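Local coordinates for protein beta-d-glucoside glucohydrolase (Hypocrea jecorina, PDB 3ZZ1) that probably hydrolyses terminal, non-reducing beta-D-glucosyl residues to release beta-D-glucose, as a secreted family 3 glycosidase of cellulose degradation, at residues Leu117-Gln122 with Gly547-Ser552; Gly152-Ala157 with Pro230-Thr235; Lys158-Asn163 with Thr221-Gln226; Met201-Lys206 with Thr210-Asp215; Gln245-Gly250 with Arg265-Ala270. All blocks are in the same frame, centred on the assembly; numbering follows the deposited sequence.

In the fold
Contact 1 opens first along the chain and closes last. Its 424-residue loop encloses the other four contacts and joins the family 3 N-terminal and C-terminal sequence regions. Inside it, contact 2 opens at strand 154-160 and closes at strand 232-235. Contact 3 begins on the later part of the same strand and closes on helix 216-226, so it nests in contact 2. Contact 4 nests in contact 3 and closes a short disulfide-bridged loop at the end of strand 199-202. Contact 5 follows in series, joining helix 244-249 to the loop before helix 269-276. No loops cross. Contacts 2 to 4 meet on one sheet, and contact 5 touches all three.

Contact 1. Residues Leu117-Gln122 with Gly547-Ser552; sequences LGKTPQ and GSDSFS
K119 meets D549 and F551 in a buried salt bridge combined with a cation-pi contact. K119 sits in the loop between strand 108-109 and helix 134-150. D549 lies on the short strand 548-549, and F551 in the loop just after it. The two segments are over 400 residues apart in sequence.

The lysine chain is extended beyond CG and carries its ammonium group to the other segment. NZ lies 2.7 Å from D549 OD2. It meets that oxygen on the syn side, 31° out of the carboxylate plane. The same NZ stands almost exactly over the middle of the F551 ring, 3.1 Å from the ring centroid and 2° off its normal. CE follows over the same face, 4.2 Å from the centroid, as a CH-pi contact. One ammonium group thus meets both a carboxylate and a ring face, which probably stabilise its charge. E553 adds a second carboxylate through OE2, which would further stabilise the ammonium.

D549 is held in turn. Its OD1 accepts from F551 N at 2.9 Å, from above the carboxylate plane, which makes an Asx turn. This turn ties the acid to the backbone of F551, whose ring lies under the ammonium. Y185 of helix 178-194 meets the F551 ring with its plane at about 80°. On the other side of the contact, E164 OE1 accepts from the backbone N of G118 and K119. The arrangement is a salt bridge and cation-pi contact on one lysine, with the acid held in an Asx turn; it links the family 3 N-terminal and C-terminal regions.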
# COMPACT_ATOMS: atom_id res chain seq x y z
N LEU A 117 2.49 -2.13 7.54
CA LEU A 117 3.60 -1.85 6.66
C LEU A 117 3.98 -3.15 5.94
O LEU A 117 4.19 -3.16 4.73
CB LEU A 117 4.79 -1.27 7.43
CG LEU A 117 6.01 -0.79 6.65
CD1 LEU A 117 5.65 0.23 5.56
CD2 LEU A 117 7.04 -0.21 7.61
N GLY A 118 4.03 -4.24 6.71
CA GLY A 118 4.20 -5.57 6.13
C GLY A 118 5.50 -6.26 6.47
O GLY A 118 6.21 -6.72 5.58
N LYS A 119 5.81 -6.35 7.76
CA LYS A 119 7.06 -6.98 8.22
C LYS A 119 7.13 -8.50 7.98
O LYS A 119 8.22 -9.07 7.90
CB LYS A 119 7.29 -6.68 9.70
CG LYS A 119 6.29 -7.36 10.63
CD LYS A 119 6.66 -7.12 12.08
CE LYS A 119 5.84 -7.99 13.01
NZ LYS A 119 6.20 -7.68 14.41
N THR A 120 5.97 -9.14 7.87
CA THR A 120 5.87 -10.58 7.71
C THR A 120 5.24 -10.90 6.36
O THR A 120 4.11 -10.48 6.09
CB THR A 120 4.99 -11.20 8.82
OG1 THR A 120 5.37 -10.67 10.09
CG2 THR A 120 5.10 -12.72 8.83
N PRO A 121 5.97 -11.65 5.50
CA PRO A 121 5.46 -11.97 4.16
C PRO A 121 4.10 -12.68 4.17
O PRO A 121 3.32 -12.50 3.23
CB PRO A 121 6.55 -12.87 3.56
CG PRO A 121 7.40 -13.30 4.72
CD PRO A 121 7.33 -12.17 5.70
N GLN A 122 3.82 -13.45 5.22
CA GLN A 122 2.54 -14.17 5.34
C GLN A 122 1.35 -13.27 5.66
O GLN A 122 0.20 -13.70 5.53
CB GLN A 122 2.63 -15.30 6.38
CG GLN A 122 3.50 -16.49 5.97
CD GLN A 122 4.96 -16.33 6.38
OE1 GLN A 122 5.42 -15.23 6.66
NE2 GLN A 122 5.68 -17.45 6.42
N GLY A 547 -0.86 -14.04 22.66
CA GLY A 547 -1.49 -12.75 22.94
C GLY A 547 -0.59 -11.53 22.72
O GLY A 547 -1.07 -10.40 22.76
N SER A 548 0.70 -11.76 22.49
CA SER A 548 1.65 -10.66 22.33
C SER A 548 2.68 -10.87 21.22
O SER A 548 3.21 -11.97 21.05
CB SER A 548 2.40 -10.40 23.65
OG SER A 548 1.52 -9.95 24.66
N ASP A 549 2.94 -9.80 20.48
CA ASP A 549 4.10 -9.72 19.59
C ASP A 549 5.00 -8.62 20.12
O ASP A 549 4.63 -7.45 20.11
CB ASP A 549 3.69 -9.42 18.15
CG ASP A 549 4.88 -9.36 17.20
OD1 ASP A 549 6.04 -9.47 17.65
OD2 ASP A 549 4.65 -9.19 15.98
N SER A 550 6.18 -9.01 20.58
CA SER A 550 7.09 -8.07 21.22
C SER A 550 7.84 -7.20 20.21
O SER A 550 8.56 -6.27 20.60
CB SER A 550 8.08 -8.83 22.12
OG SER A 550 8.81 -9.79 21.38
N PHE A 551 7.65 -7.48 18.92
CA PHE A 551 8.37 -6.77 17.85
C PHE A 551 9.86 -6.69 18.20
O PHE A 551 10.49 -5.64 18.05
CB PHE A 551 7.82 -5.35 17.65
CG PHE A 551 6.55 -5.28 16.83
CD1 PHE A 551 5.38 -5.91 17.26
CD2 PHE A 551 6.51 -4.53 15.66
CE1 PHE A 551 4.22 -5.84 16.52
CE2 PHE A 551 5.35 -4.44 14.91
CZ PHE A 551 4.19 -5.10 15.34
N SER A 552 10.41 -7.81 18.66
CA SER A 552 11.79 -7.86 19.14
C SER A 552 12.82 -7.55 18.04
O SER A 552 13.93 -7.12 18.33
CB SER A 552 12.09 -9.20 19.81
OG SER A 552 12.02 -10.27 18.88

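Contact 2. Residues Gly152-Ala157 with Pro230-Thr235; sequences GVQATA and PGYVMT
The hydroxyl of Y232 donates to the side-chain oxygen of Q154, with OH 2.7 Å from OE1. The donor stands 36° out of the carbonyl plane, so it does not lie on a lone pair. OE1 lies at the edge of the tyrosine ring, 3.1 Å from CE1, and the amide and ring planes are 84° apart. Beside this pair, T156 and M234 reach for each other tip to tip. The methyl CE of M234 comes within 3.5 Å of T156 OG1 and 3.6 Å of T156 CG2. The methionine is bent at its last torsion (chi3 72°), which turns this methyl to the threonine.

Strands 154-160 and 232-235 run parallel but are not neighbours, because strand 199-202 lies between them. The sheet belongs to a domain of the TIM-barrel clan, and the alternation of strands and helices here is that of beta-alpha-beta crossovers. M201 of the middle strand touches both T156 and M234 and bridges them. R291, I292 and A295 of helix 282-298 touch the tyrosine side chain, and A295 also touches Q154. A155 and A157 pack on helix 134-150, through I145, Q149 and M141.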
# COMPACT_ATOMS: atom_id res chain seq x y z
N GLY A 152 -11.42 16.63 -4.14
CA GLY A 152 -12.37 17.13 -3.15
C GLY A 152 -13.02 16.00 -2.39
O GLY A 152 -14.19 16.08 -1.99
N VAL A 153 -12.25 14.93 -2.20
CA VAL A 153 -12.69 13.74 -1.47
C VAL A 153 -11.81 13.59 -0.24
O VAL A 153 -10.62 13.92 -0.29
CB VAL A 153 -12.56 12.48 -2.37
CG1 VAL A 153 -12.91 11.20 -1.60
CG2 VAL A 153 -13.44 12.61 -3.61
N GLN A 154 -12.38 13.11 0.85
CA GLN A 154 -11.62 12.83 2.07
C GLN A 154 -10.93 11.47 1.99
O GLN A 154 -11.58 10.46 1.70
CB GLN A 154 -12.51 12.88 3.31
CG GLN A 154 -13.15 14.23 3.60
CD GLN A 154 -13.80 14.27 4.97
OE1 GLN A 154 -13.29 13.68 5.93
NE2 GLN A 154 -14.93 14.96 5.09
N ALA A 155 -9.63 11.44 2.25
CA ALA A 155 -8.87 10.19 2.34
C ALA A 155 -8.73 9.77 3.80
O ALA A 155 -8.79 10.61 4.70
CB ALA A 155 -7.50 10.34 1.68
N THR A 156 -8.52 8.47 4.01
CA THR A 156 -8.40 7.94 5.36
C THR A 156 -7.16 7.05 5.47
O THR A 156 -7.16 5.92 4.99
CB THR A 156 -9.65 7.13 5.77
OG1 THR A 156 -10.81 7.95 5.65
CG2 THR A 156 -9.54 6.64 7.21
N ALA A 157 -6.12 7.58 6.10
CA ALA A 157 -4.89 6.83 6.35
C ALA A 157 -5.16 5.75 7.40
O ALA A 157 -5.48 6.06 8.55
CB ALA A 157 -3.78 7.76 6.81
N PRO A 230 -4.40 17.60 12.25
CA PRO A 230 -5.57 18.42 12.57
C PRO A 230 -6.90 17.76 12.23
O PRO A 230 -7.95 18.30 12.57
CB PRO A 230 -5.36 19.67 11.70
CG PRO A 230 -4.03 19.45 10.94
CD PRO A 230 -3.84 17.97 10.94
N GLY A 231 -6.86 16.60 11.57
CA GLY A 231 -8.08 15.88 11.17
C GLY A 231 -8.64 14.95 12.24
O GLY A 231 -8.29 15.06 13.42
N TYR A 232 -9.51 14.03 11.83
CA TYR A 232 -10.23 13.18 12.79
C TYR A 232 -9.85 11.70 12.74
O TYR A 232 -9.52 11.16 11.68
CB TYR A 232 -11.75 13.35 12.64
CG TYR A 232 -12.34 12.89 11.32
CD1 TYR A 232 -12.36 13.74 10.21
CD2 TYR A 232 -12.90 11.62 11.18
CE1 TYR A 232 -12.91 13.34 9.00
CE2 TYR A 232 -13.45 11.20 9.96
CZ TYR A 232 -13.46 12.07 8.88
OH TYR A 232 -13.99 11.67 7.67
N VAL A 233 -9.91 11.07 13.91
CA VAL A 233 -9.65 9.64 14.05
C VAL A 233 -10.97 8.88 14.11
O VAL A 233 -11.81 9.12 15.00
CB VAL A 233 -8.83 9.32 15.33
CG1 VAL A 233 -8.60 7.82 15.47
CG2 VAL A 233 -7.50 10.08 15.32
N MET A 234 -11.15 7.96 13.17
CA MET A 234 -12.28 7.04 13.19
C MET A 234 -11.78 5.66 13.60
O MET A 234 -10.58 5.36 13.47
CB MET A 234 -12.97 6.99 11.82
CG MET A 234 -12.27 6.11 10.77
SD MET A 234 -13.10 6.10 9.17
CE MET A 234 -12.73 7.75 8.57
N THR A 235 -12.68 4.83 14.10
CA THR A 235 -12.36 3.46 14.45
C THR A 235 -12.45 2.60 13.20
O THR A 235 -13.23 2.91 12.29
CB THR A 235 -13.36 2.87 15.49
OG1 THR A 235 -14.69 2.89 14.94
CG2 THR A 235 -13.34 3.65 16.78

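Contact 3. Residues Lys158-Asn163 with Thr221-Gln226; sequences KHYILN and TVLKDQ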
# COMPACT_ATOMS: atom_id res chain seq x y z
N LYS A 158 -5.03 4.49 6.99
CA LYS A 158 -5.28 3.34 7.87
C LYS A 158 -4.16 2.30 7.69
O LYS A 158 -3.43 2.37 6.71
CB LYS A 158 -6.66 2.74 7.56
CG LYS A 158 -6.78 2.07 6.18
CD LYS A 158 -8.18 1.55 5.92
CE LYS A 158 -8.18 0.53 4.79
NZ LYS A 158 -9.57 0.23 4.32
N HIS A 159 -3.96 1.37 8.62
CA HIS A 159 -4.63 1.29 9.91
C HIS A 159 -3.63 1.68 10.99
O HIS A 159 -2.51 1.17 11.02
CB HIS A 159 -5.13 -0.13 10.16
CG HIS A 159 -5.95 -0.70 9.04
ND1 HIS A 159 -5.38 -1.31 7.94
CD2 HIS A 159 -7.29 -0.76 8.85
CE1 HIS A 159 -6.33 -1.71 7.12
NE2 HIS A 159 -7.50 -1.39 7.65
N TYR A 160 -4.05 2.58 11.88
CA TYR A 160 -3.16 3.14 12.89
C TYR A 160 -3.44 2.48 14.25
O TYR A 160 -4.46 2.75 14.87
CB TYR A 160 -3.38 4.66 12.95
CG TYR A 160 -2.44 5.42 13.86
CD1 TYR A 160 -1.13 5.71 13.46
CD2 TYR A 160 -2.86 5.87 15.10
CE1 TYR A 160 -0.27 6.42 14.30
CE2 TYR A 160 -2.02 6.57 15.94
CZ TYR A 160 -0.72 6.84 15.53
OH TYR A 160 0.12 7.54 16.37
N ILE A 161 -2.54 1.62 14.73
CA ILE A 161 -1.24 1.30 14.12
C ILE A 161 -0.80 -0.10 14.58
O ILE A 161 -1.34 -0.62 15.56
CB ILE A 161 -0.17 2.37 14.50
CG1 ILE A 161 1.13 2.17 13.72
CG2 ILE A 161 0.05 2.42 16.02
CD1 ILE A 161 1.96 3.41 13.62
N LEU A 162 0.16 -0.69 13.87
CA LEU A 162 0.80 -1.96 14.26
C LEU A 162 -0.07 -3.21 14.05
O LEU A 162 0.10 -4.23 14.75
CB LEU A 162 1.34 -1.90 15.70
CG LEU A 162 2.25 -0.75 16.14
CD1 LEU A 162 2.47 -0.83 17.64
CD2 LEU A 162 3.58 -0.75 15.40
N ASN A 163 -0.97 -3.13 13.08
CA ASN A 163 -1.84 -4.24 12.68
C ASN A 163 -1.12 -5.11 11.64
O ASN A 163 -1.56 -5.21 10.49
CB ASN A 163 -3.15 -3.65 12.13
CG ASN A 163 -4.20 -4.70 11.79
OD1 ASN A 163 -5.22 -4.37 11.16
ND2 ASN A 163 -3.98 -5.96 12.18
N THR A 221 -0.86 11.96 21.81
CA THR A 221 0.51 12.46 21.87
C THR A 221 1.23 12.30 20.54
O THR A 221 1.74 13.28 20.00
CB THR A 221 1.31 11.80 23.03
OG1 THR A 221 0.64 12.07 24.27
CG2 THR A 221 2.72 12.36 23.10
N VAL A 222 1.25 11.09 19.98
CA VAL A 222 1.96 10.86 18.73
C VAL A 222 1.26 11.47 17.51
O VAL A 222 1.79 12.39 16.89
CB VAL A 222 2.27 9.36 18.48
CG1 VAL A 222 3.09 9.18 17.21
CG2 VAL A 222 3.01 8.77 19.67
N LEU A 223 0.08 10.96 17.16
CA LEU A 223 -0.60 11.39 15.94
C LEU A 223 -0.98 12.87 15.98
O LEU A 223 -0.68 13.61 15.05
CB LEU A 223 -1.84 10.52 15.66
CG LEU A 223 -2.71 10.81 14.43
CD1 LEU A 223 -1.92 10.81 13.13
CD2 LEU A 223 -3.86 9.81 14.35
N LYS A 224 -1.63 13.29 17.06
CA LYS A 224 -2.20 14.63 17.10
C LYS A 224 -1.23 15.70 17.57
O LYS A 224 -1.22 16.81 17.03
CB LYS A 224 -3.49 14.64 17.93
CG LYS A 224 -4.66 13.98 17.21
CD LYS A 224 -5.94 14.01 18.04
CE LYS A 224 -7.08 13.34 17.29
NZ LYS A 224 -8.37 13.45 18.01
N ASP A 225 -0.41 15.38 18.58
CA ASP A 225 0.49 16.37 19.17
C ASP A 225 1.88 16.39 18.52
O ASP A 225 2.42 17.46 18.23
CB ASP A 225 0.60 16.17 20.69
CG ASP A 225 -0.69 16.48 21.42
OD1 ASP A 225 -1.64 17.01 20.79
OD2 ASP A 225 -0.77 16.21 22.64
N GLN A 226 2.45 15.22 18.28
CA GLN A 226 3.78 15.13 17.70
C GLN A 226 3.77 15.25 16.18
O GLN A 226 4.62 15.94 15.61
CB GLN A 226 4.50 13.87 18.17
CG GLN A 226 4.99 13.97 19.61
CD GLN A 226 5.51 12.66 20.16
OE1 GLN A 226 6.13 12.64 21.23
NE2 GLN A 226 5.28 11.57 19.44
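Y160, on strand 154-160 of the TIM-barrel-clan sheet, packs against V222 and L223 of helix 216-226, strand on helix as in a beta/alpha fold.

The apolar part lies along the ring. L223 CD2 sits 4.0 Å above the ring plane, offset toward the rim, while I161 CG2 lies over the centre of the opposite face. L223 CB comes 3.8 Å from Y160 CZ. The two side chains slide past each other in opposite directions. V222 meets the end of the tyrosine instead, with CG1 3.5 Å from Y160 OH. F189 of helix 178-194 meets the ring edge-to-face. L219 and V200 touch it too.

The polar part is the tyrosine hydroxyl. Its bond goes to the backbone O of T218, one turn earlier in the helix. The side chain gets there because CG is anti to the backbone N (chi1 -174°), which sends the ring from the strand toward the helix.

Backbone geometry shapes both partners. The peptide bonds before H159 and I161 are cis, on either side of the H159-Y160 pair. The helix has a wider pi-type turn, with Q226 N bonded to T221 O at 2.7 Å.

The chemistry is mainly dispersion around an aromatic ring. With aliphatic groups on two faces and a hydroxyl tied to T218, the ring is fixed in orientation and its buried polar end is satisfied by the helix backbone.

Contact 4. Residues Met201-Lys206 with Thr210-Asp215; sequences MCSYNK and TWACED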
# COMPACT_ATOMS: atom_id res chain seq x y z
N MET A 201 -7.70 6.11 10.43
CA MET A 201 -8.49 5.06 11.06
C MET A 201 -7.62 4.27 12.05
O MET A 201 -6.57 3.74 11.67
CB MET A 201 -9.08 4.12 10.00
CG MET A 201 -9.91 2.98 10.57
SD MET A 201 -10.24 1.66 9.36
CE MET A 201 -11.30 2.51 8.19
N CYS A 202 -8.06 4.20 13.31
CA CYS A 202 -7.37 3.40 14.32
C CYS A 202 -7.71 1.91 14.20
O CYS A 202 -8.80 1.54 13.78
CB CYS A 202 -7.59 3.93 15.75
SG CYS A 202 -9.31 4.15 16.27
N SER A 203 -6.76 1.06 14.59
CA SER A 203 -6.80 -0.37 14.26
C SER A 203 -7.51 -1.25 15.29
O SER A 203 -7.87 -0.80 16.38
CB SER A 203 -5.37 -0.89 14.01
OG SER A 203 -4.56 -0.72 15.16
N TYR A 204 -7.70 -2.52 14.92
CA TYR A 204 -8.33 -3.52 15.80
C TYR A 204 -7.48 -3.93 16.99
O TYR A 204 -8.01 -4.30 18.04
CB TYR A 204 -8.68 -4.79 15.01
CG TYR A 204 -9.96 -4.69 14.21
CD1 TYR A 204 -11.19 -4.55 14.84
CD2 TYR A 204 -9.93 -4.76 12.82
CE1 TYR A 204 -12.37 -4.47 14.11
CE2 TYR A 204 -11.10 -4.69 12.07
CZ TYR A 204 -12.31 -4.54 12.73
OH TYR A 204 -13.46 -4.46 11.98
N ASN A 205 -6.16 -3.88 16.82
CA ASN A 205 -5.23 -4.48 17.77
C ASN A 205 -4.96 -3.62 18.99
O ASN A 205 -5.32 -2.45 19.03
CB ASN A 205 -3.91 -4.83 17.08
CG ASN A 205 -3.30 -3.64 16.37
OD1 ASN A 205 -3.78 -3.23 15.32
ND2 ASN A 205 -2.23 -3.09 16.94
N LYS A 206 -4.31 -4.23 19.97
CA LYS A 206 -3.79 -3.51 21.12
C LYS A 206 -2.37 -3.04 20.83
O LYS A 206 -1.66 -3.65 20.02
CB LYS A 206 -3.83 -4.38 22.38
CG LYS A 206 -5.22 -4.70 22.89
CD LYS A 206 -5.16 -5.50 24.17
CE LYS A 206 -6.50 -5.52 24.87
NZ LYS A 206 -6.59 -6.60 25.88
N THR A 210 -3.06 -1.76 25.29
CA THR A 210 -4.19 -0.85 25.12
C THR A 210 -4.71 -0.87 23.68
O THR A 210 -3.95 -0.62 22.75
CB THR A 210 -3.80 0.61 25.49
OG1 THR A 210 -3.24 0.64 26.81
CG2 THR A 210 -5.02 1.52 25.43
N TRP A 211 -6.00 -1.16 23.50
CA TRP A 211 -6.60 -1.15 22.16
C TRP A 211 -6.33 0.18 21.45
O TRP A 211 -6.46 1.25 22.05
CB TRP A 211 -8.11 -1.44 22.21
CG TRP A 211 -8.45 -2.92 22.13
CD1 TRP A 211 -8.24 -3.75 21.06
CD2 TRP A 211 -9.06 -3.72 23.15
NE1 TRP A 211 -8.67 -5.02 21.35
CE2 TRP A 211 -9.18 -5.03 22.62
CE3 TRP A 211 -9.52 -3.46 24.45
CZ2 TRP A 211 -9.74 -6.09 23.36
CZ3 TRP A 211 -10.08 -4.51 25.18
CH2 TRP A 211 -10.18 -5.81 24.63
N ALA A 212 -5.95 0.09 20.18
CA ALA A 212 -5.50 1.25 19.40
C ALA A 212 -6.48 2.42 19.41
O ALA A 212 -6.07 3.58 19.40
CB ALA A 212 -5.18 0.84 17.97
N CYS A 213 -7.77 2.12 19.44
CA CYS A 213 -8.81 3.16 19.43
C CYS A 213 -9.08 3.76 20.82
O CYS A 213 -10.04 4.50 21.01
CB CYS A 213 -10.09 2.63 18.76
SG CYS A 213 -9.89 2.33 16.97
N GLU A 214 -8.20 3.45 21.77
CA GLU A 214 -8.30 3.90 23.17
C GLU A 214 -6.96 4.32 23.73
O GLU A 214 -6.83 4.57 24.92
CB GLU A 214 -8.84 2.77 24.04
CG GLU A 214 -10.21 2.32 23.66
CD GLU A 214 -10.83 1.38 24.64
OE1 GLU A 214 -10.11 0.60 25.31
OE2 GLU A 214 -12.07 1.42 24.73
N ASP A 215 -5.96 4.39 22.86
CA ASP A 215 -4.58 4.60 23.28
C ASP A 215 -4.24 6.08 23.24
O ASP A 215 -3.99 6.64 22.17
CB ASP A 215 -3.66 3.79 22.36
CG ASP A 215 -2.22 3.72 22.86
OD1 ASP A 215 -1.82 4.50 23.74
OD2 ASP A 215 -1.48 2.87 22.33
O HOH W 1 -9.03 -0.57 18.97
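The disulfide between C202 and C213 is the covalent tie of this contact. Its SG atoms are 2.0 Å apart, with a torsion of 112° about the bond.

The backbone adds a hydrogen bond. A212 N donates to N205 O at 2.9 Å. A water joins the two sides further along: it donates to S203 O at 2.8 Å and accepts from C213 N at 3.0 Å. These links close a beta hairpin, in which K206 and W211 form an antiparallel non-hydrogen-bonded pair. N208, glycosylated in another structure of this protein but bare here, lies in its turn.

K206 extends over one face of the W211 six-membered ring. CE stands 3.4 Å from the centroid and 5° off the normal, a CH-pi contact. NZ lies 4.1 Å from it as a cation-pi partner. H241 also stacks with W211, and the indole NE1 bonds to E170 O.

Within 201-206, S203 OG donates to N205 OD1 at 2.6 Å, from above the carbonyl plane. N205 ND2 reaches K206 O and also I161 O.

Contact 5. Residues Gln245-Gly250 with Arg265-Ala270; sequences QSANSG and RLWGPA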
# COMPACT_ATOMS: atom_id res chain seq x y z
N GLN A 245 -13.24 6.26 27.84
CA GLN A 245 -11.79 6.24 27.61
C GLN A 245 -11.42 6.53 26.15
O GLN A 245 -10.47 7.29 25.89
CB GLN A 245 -11.15 4.91 28.06
CG GLN A 245 -9.61 4.95 28.02
CD GLN A 245 -8.95 3.62 28.31
OE1 GLN A 245 -9.26 2.95 29.29
NE2 GLN A 245 -8.00 3.24 27.46
N SER A 246 -12.15 5.93 25.21
CA SER A 246 -11.90 6.16 23.78
C SER A 246 -12.02 7.66 23.47
O SER A 246 -11.10 8.26 22.92
CB SER A 246 -12.83 5.31 22.91
OG SER A 246 -14.19 5.73 23.01
N ALA A 247 -13.15 8.25 23.87
CA ALA A 247 -13.38 9.69 23.73
C ALA A 247 -12.22 10.53 24.29
O ALA A 247 -11.66 11.37 23.59
CB ALA A 247 -14.71 10.08 24.38
N ASN A 248 -11.85 10.27 25.55
CA ASN A 248 -10.81 11.06 26.22
C ASN A 248 -9.38 10.80 25.73
O ASN A 248 -8.49 11.62 25.94
CB ASN A 248 -10.91 10.90 27.75
CG ASN A 248 -12.21 11.44 28.31
OD1 ASN A 248 -12.72 10.94 29.32
ND2 ASN A 248 -12.76 12.47 27.67
N SER A 249 -9.17 9.67 25.07
CA SER A 249 -7.85 9.34 24.52
C SER A 249 -7.58 10.06 23.19
O SER A 249 -6.43 10.15 22.77
CB SER A 249 -7.69 7.83 24.35
OG SER A 249 -7.59 7.20 25.61
N GLY A 250 -8.63 10.56 22.55
CA GLY A 250 -8.49 11.25 21.28
C GLY A 250 -9.25 10.66 20.10
O GLY A 250 -9.05 11.09 18.96
N ARG A 265 -23.30 -0.11 20.97
CA ARG A 265 -23.44 1.30 20.60
C ARG A 265 -22.84 2.16 21.71
O ARG A 265 -23.55 2.60 22.62
CB ARG A 265 -24.90 1.67 20.32
CG ARG A 265 -25.07 3.04 19.63
CD ARG A 265 -26.53 3.45 19.42
NE ARG A 265 -27.23 2.61 18.45
CZ ARG A 265 -27.23 2.80 17.13
NH1 ARG A 265 -26.54 3.81 16.60
NH2 ARG A 265 -27.90 1.98 16.34
N LEU A 266 -21.53 2.39 21.62
CA LEU A 266 -20.77 3.02 22.70
C LEU A 266 -20.87 4.53 22.73
O LEU A 266 -20.73 5.15 23.78
CB LEU A 266 -19.31 2.59 22.66
CG LEU A 266 -19.06 1.12 23.02
CD1 LEU A 266 -17.70 0.68 22.51
CD2 LEU A 266 -19.20 0.88 24.53
N TRP A 267 -21.10 5.13 21.57
CA TRP A 267 -21.39 6.55 21.51
C TRP A 267 -22.89 6.74 21.24
O TRP A 267 -23.70 5.98 21.78
CB TRP A 267 -20.47 7.26 20.51
CG TRP A 267 -19.09 7.52 21.07
CD1 TRP A 267 -18.62 7.14 22.31
CD2 TRP A 267 -18.00 8.19 20.43
NE1 TRP A 267 -17.32 7.54 22.47
CE2 TRP A 267 -16.91 8.19 21.33
CE3 TRP A 267 -17.84 8.80 19.17
CZ2 TRP A 267 -15.68 8.76 21.01
CZ3 TRP A 267 -16.61 9.37 18.86
CH2 TRP A 267 -15.55 9.35 19.78
N GLY A 268 -23.27 7.73 20.45
CA GLY A 268 -24.69 8.06 20.30
C GLY A 268 -25.28 8.44 21.65
O GLY A 268 -24.71 9.28 22.35
N PRO A 269 -26.39 7.79 22.05
CA PRO A 269 -27.02 8.11 23.33
C PRO A 269 -26.07 7.93 24.52
O PRO A 269 -26.12 8.72 25.47
CB PRO A 269 -28.19 7.12 23.42
CG PRO A 269 -28.48 6.76 22.00
CD PRO A 269 -27.13 6.73 21.33
N ALA A 270 -25.20 6.92 24.46
CA ALA A 270 -24.21 6.68 25.51
C ALA A 270 -23.19 7.82 25.63
O ALA A 270 -22.77 8.16 26.73
CB ALA A 270 -23.53 5.34 25.32
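A helix C-terminus closed by a Schellman motif at G250 meets a tryptophan just before the next helix. The contact is between A247 and S246, on helix 244-249, and W267, in the loop ahead of helix 269-276. G268 is the N-cap residue of that second helix.

A247 lies at the edge of the indole, near its plane. Its CA and CB are each 3.7 Å from W267 CZ2. S246 OG comes obliquely to the ring at 3.7 Å from NE1, and no bond joins them. The indole reaches the helix because its CG is anti to the carbonyl carbon (chi1 -78°), which swings the ring from its loop to the helix.

The polar groups have other partners. W267 NE1 donates to T243 O, just before the helix segment. S246 OG bonds to T242 O. M288 of helix 282-298 touches both A247 and W267.

G250 has a positive phi and two weak backbone bonds back into the last turn, to S246 O and A247 O.

The contact is thus held by van der Waals packing of an indole edge on a small alanine. The NE1 bond to T243 fixes the ring beside the helix and satisfies its buried N-H.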